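Local coordinates for protein isoprenyl transferase (Campylobacter jejuni, PDB 3UGS) that probably condenses isopentenyl diphosphate with allylic diphosphates in a magnesium-dependent reaction that builds the long polyprenyl diphosphate chain, at residues K179-N183 with F184-Q188. Sequence-based numbering, arbitrary orientation.
Sequences KRLSN and FLLWQ. With FFT ((2Z,6Z)-3,7,11-trimethyldodeca-2,6,10-trien-1-yl dihydrogen phosphate), chain C.
Leu-181 and Phe-184 close a tight turn in the loop between strands 171-175 and 193-197: Phe-184 N gives a weak, bent hydrogen bond to Leu-181 O (3.1 Å, 126° at the hydrogen). Residues 182 and 183 form the bend, both with positive phi. The packing is closest here, with Phe-184 CB 3.0 Å from the same Leu-181 O. Looser contacts follow at Leu-186: its CD2 meets Leu-181 CD1 methyl to methyl at 3.9 Å, and its CD1 comes within 3.8 Å of Asn-183 OD1. Neighbours fix both flat groups of the turn: Glu-62 takes a bond from Asn-183 ND2, and Phe-57 stacks on the phenyl ring of Phe-184, whose CG is anti to the backbone N (chi1 -166°). Leu-185 CD1 covers one face of that ring near the rim.

The phosphate end, by contrast, is held by hydrogen bonds. O3 of the farnesyl monophosphate lies at the edge of the Arg-180 guanidinium, in its plane, and NE donates almost straight to it (2.9 Å, 172°). Arg-180 NH2 reaches O2, which stands off that plane, at 2.9 Å. Ser-182 OG donates to the same O3 at 2.6 Å. Arg-180 NH1 is held by Glu-193, in a salt bridge, and by the backbone O of Glu-220, both of the second subunit. With Arg-174 and Gly-16 N also bonded to the ligand, this chemistry implies an anion pocket in which positive charge, a backbone N-H and a serine hydroxyl probably stabilise the phosphate.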
ATOM      1  N   LYS A 179      -1.725   8.042  -9.589  1.00 31.25           N
ATOM      2  CA  LYS A 179      -0.739   7.044  -9.203  1.00 31.13           C
ATOM      3  C   LYS A 179      -0.624   6.916  -7.703  1.00 30.59           C
ATOM      4  O   LYS A 179       0.225   7.552  -7.078  1.00 29.08           O
ATOM      5  CB  LYS A 179       0.637   7.375  -9.741  1.00 34.70           C
ATOM      6  CG  LYS A 179       0.674   7.667 -11.217  1.00 34.90           C
ATOM      7  CD  LYS A 179       1.525   6.663 -11.982  1.00 36.19           C
ATOM      8  CE  LYS A 179       1.471   6.946 -13.471  1.00 36.74           C
ATOM      9  NZ  LYS A 179       0.046   6.964 -13.945  1.00 38.97           N
ATOM     10  N   ARG A 180      -1.448   6.032  -7.152  1.00 29.16           N
ATOM     11  CA  ARG A 180      -1.630   5.939  -5.692  1.00 28.16           C
ATOM     12  C   ARG A 180      -2.702   4.937  -5.316  1.00 27.16           C
ATOM     13  O   ARG A 180      -3.471   4.539  -6.168  1.00 28.14           O
ATOM     14  CB  ARG A 180      -1.957   7.294  -5.105  1.00 27.33           C
ATOM     15  CG  ARG A 180      -3.193   7.911  -5.730  1.00 28.90           C
ATOM     16  CD  ARG A 180      -3.494   9.262  -5.131  1.00 28.35           C
ATOM     17  NE  ARG A 180      -4.637   9.900  -5.772  1.00 29.39           N
ATOM     18  CZ  ARG A 180      -4.629  11.118  -6.310  1.00 27.48           C
ATOM     19  NH1 ARG A 180      -3.521  11.855  -6.313  1.00 25.99           N
ATOM     20  NH2 ARG A 180      -5.749  11.604  -6.816  1.00 26.69           N
ATOM     21  N   LEU A 181      -2.704   4.508  -4.058  1.00 25.17           N
ATOM     22  CA  LEU A 181      -3.660   3.459  -3.598  1.00 26.99           C
ATOM     23  C   LEU A 181      -4.880   4.006  -2.908  1.00 24.78           C
ATOM     24  O   LEU A 181      -5.880   3.349  -2.752  1.00 23.67           O
ATOM     25  CB  LEU A 181      -2.999   2.424  -2.691  1.00 30.09           C
ATOM     26  CG  LEU A 181      -1.890   1.582  -3.393  1.00 31.37           C
ATOM     27  CD1 LEU A 181      -1.576   0.363  -2.540  1.00 33.11           C
ATOM     28  CD2 LEU A 181      -2.284   1.145  -4.791  1.00 28.79           C
ATOM     29  N   SER A 182      -4.739   5.238  -2.495  1.00 24.56           N
ATOM     30  CA  SER A 182      -5.805   5.973  -1.829  1.00 23.63           C
ATOM     31  C   SER A 182      -6.576   5.145  -0.811  1.00 22.67           C
ATOM     32  O   SER A 182      -7.763   4.917  -0.943  1.00 23.63           O
ATOM     33  CB  SER A 182      -6.763   6.548  -2.852  1.00 23.84           C
ATOM     34  OG  SER A 182      -6.100   7.561  -3.556  1.00 25.53           O
ATOM     35  N   ASN A 183      -5.869   4.699   0.209  1.00 21.58           N
ATOM     36  CA  ASN A 183      -6.478   3.984   1.374  1.00 21.04           C
ATOM     37  C   ASN A 183      -7.269   2.734   0.983  1.00 21.19           C
ATOM     38  O   ASN A 183      -8.246   2.349   1.627  1.00 18.77           O
ATOM     39  CB  ASN A 183      -7.383   4.923   2.173  1.00 21.84           C
ATOM     40  CG  ASN A 183      -7.424   4.593   3.665  1.00 21.74           C
ATOM     41  OD1 ASN A 183      -6.662   3.763   4.144  1.00 21.98           O
ATOM     42  ND2 ASN A 183      -8.322   5.239   4.398  1.00 21.13           N
ATOM     43  N   PHE A 184      -6.818   2.131  -0.113  1.00 21.89           N
ATOM     44  CA  PHE A 184      -7.474   0.950  -0.678  1.00 23.09           C
ATOM     45  C   PHE A 184      -6.702  -0.326  -0.389  1.00 23.17           C
ATOM     46  O   PHE A 184      -5.650  -0.590  -0.968  1.00 24.38           O
ATOM     47  CB  PHE A 184      -7.740   1.111  -2.190  1.00 23.68           C
ATOM     48  CG  PHE A 184      -8.690   0.082  -2.763  1.00 23.74           C
ATOM     49  CD1 PHE A 184      -9.848  -0.281  -2.102  1.00 24.17           C
ATOM     50  CD2 PHE A 184      -8.423  -0.511  -3.983  1.00 25.81           C
ATOM     51  CE1 PHE A 184     -10.706  -1.230  -2.642  1.00 24.17           C
ATOM     52  CE2 PHE A 184      -9.265  -1.461  -4.520  1.00 24.82           C
ATOM     53  CZ  PHE A 184     -10.414  -1.816  -3.849  1.00 23.82           C
ATOM     54  N   LEU A 185      -7.257  -1.123   0.522  1.00 22.50           N
ATOM     55  CA  LEU A 185      -6.712  -2.479   0.802  1.00 20.93           C
ATOM     56  C   LEU A 185      -5.182  -2.524   1.044  1.00 21.39           C
ATOM     57  O   LEU A 185      -4.427  -3.387   0.568  1.00 21.55           O
ATOM     58  CB  LEU A 185      -7.001  -3.386  -0.374  1.00 20.89           C
ATOM     59  CG  LEU A 185      -8.491  -3.565  -0.730  1.00 21.61           C
ATOM     60  CD1 LEU A 185      -8.610  -4.369  -2.022  1.00 20.10           C
ATOM     61  CD2 LEU A 185      -9.260  -4.197   0.442  1.00 20.75           C
ATOM     62  N   LEU A 186      -4.720  -1.578   1.820  1.00 20.87           N
ATOM     63  CA  LEU A 186      -3.259  -1.465   2.079  1.00 19.52           C
ATOM     64  C   LEU A 186      -2.630  -2.750   2.643  1.00 18.96           C
ATOM     65  O   LEU A 186      -1.563  -3.220   2.233  1.00 19.12           O
ATOM     66  CB  LEU A 186      -2.972  -0.277   2.976  1.00 18.75           C
ATOM     67  CG  LEU A 186      -3.360   1.080   2.326  1.00 19.50           C
ATOM     68  CD1 LEU A 186      -3.274   2.254   3.337  1.00 19.44           C
ATOM     69  CD2 LEU A 186      -2.519   1.361   1.076  1.00 17.77           C
ATOM     70  N   TRP A 187      -3.283  -3.298   3.636  1.00 18.76           N
ATOM     71  CA  TRP A 187      -2.747  -4.497   4.305  1.00 18.32           C
ATOM     72  C   TRP A 187      -2.610  -5.667   3.335  1.00 18.24           C
ATOM     73  O   TRP A 187      -1.577  -6.335   3.213  1.00 18.02           O
ATOM     74  CB  TRP A 187      -3.613  -4.889   5.484  1.00 18.86           C
ATOM     75  CG  TRP A 187      -3.120  -6.094   6.236  1.00 18.17           C
ATOM     76  CD1 TRP A 187      -3.238  -7.415   5.889  1.00 17.81           C
ATOM     77  CD2 TRP A 187      -2.424  -6.092   7.513  1.00 18.63           C
ATOM     78  NE1 TRP A 187      -2.672  -8.201   6.846  1.00 18.71           N
ATOM     79  CE2 TRP A 187      -2.195  -7.461   7.846  1.00 18.25           C
ATOM     80  CE3 TRP A 187      -2.028  -5.099   8.403  1.00 18.30           C
ATOM     81  CZ2 TRP A 187      -1.581  -7.820   8.995  1.00 19.71           C
ATOM     82  CZ3 TRP A 187      -1.387  -5.456   9.532  1.00 19.01           C
ATOM     83  CH2 TRP A 187      -1.175  -6.800   9.844  1.00 20.26           C
ATOM     84  N   GLN A 188      -3.694  -5.880   2.629  1.00 18.83           N
ATOM     85  CA  GLN A 188      -3.821  -6.946   1.620  1.00 18.03           C
ATOM     86  C   GLN A 188      -2.809  -6.799   0.450  1.00 18.81           C
ATOM     87  O   GLN A 188      -2.374  -7.764  -0.192  1.00 17.10           O
ATOM     88  CB  GLN A 188      -5.230  -7.011   1.095  1.00 17.74           C
ATOM     89  CG  GLN A 188      -6.287  -7.400   2.122  1.00 17.35           C
ATOM     90  CD  GLN A 188      -6.908  -6.156   2.787  1.00 17.37           C
ATOM     91  OE1 GLN A 188      -6.345  -5.065   2.702  1.00 15.93           O
ATOM     92  NE2 GLN A 188      -8.084  -6.320   3.426  1.00 16.39           N
TER
HETATM   93  O3  FFT C 401      -6.956   8.212  -5.927  1.00 26.79           O
HETATM   94  P   FFT C 401      -8.231   8.869  -6.386  1.00 28.13           P
HETATM   95  O1  FFT C 401      -8.594   8.525  -7.798  1.00 27.74           O
HETATM   96  O2  FFT C 401      -8.252  10.337  -6.001  1.00 29.08           O
HETATM   97  O   FFT C 401      -9.461   8.235  -5.541  1.00 28.80           O
HETATM   98  C14 FFT C 401      -9.905   6.882  -5.776  1.00 28.73           C
HETATM   99  C13 FFT C 401     -10.910   6.449  -4.733  1.00 28.32           C
HETATM  100  C11 FFT C 401     -12.127   6.012  -5.043  1.00 30.48           C
HETATM  101  C12 FFT C 401     -13.074   5.610  -3.977  1.00 29.77           C
HETATM  102  C10 FFT C 401     -12.558   5.816  -6.471  1.00 35.39           C
HETATM  103  C9  FFT C 401     -13.820   6.561  -6.792  1.00 37.52           C
HETATM  104  C8  FFT C 401     -14.027   6.588  -8.295  1.00 37.69           C
HETATM  105  C6  FFT C 401     -15.062   5.954  -8.879  1.00 38.77           C
HETATM  106  C7  FFT C 401     -15.283   6.004 -10.373  1.00 34.62           C
HETATM  107  C5  FFT C 401     -16.029   5.183  -8.024  1.00 39.02           C
HETATM  108  C4  FFT C 401     -17.366   5.259  -8.722  1.00 42.58           C
HETATM  109  C3  FFT C 401     -18.504   4.842  -7.822  1.00 42.03           C
HETATM  110  C1  FFT C 401     -19.694   4.509  -8.378  1.00 44.90           C
HETATM  111  C2  FFT C 401     -19.882   4.552  -9.886  1.00 39.87           C
HETATM  112  C   FFT C 401     -20.830   4.087  -7.469  1.00 42.92           C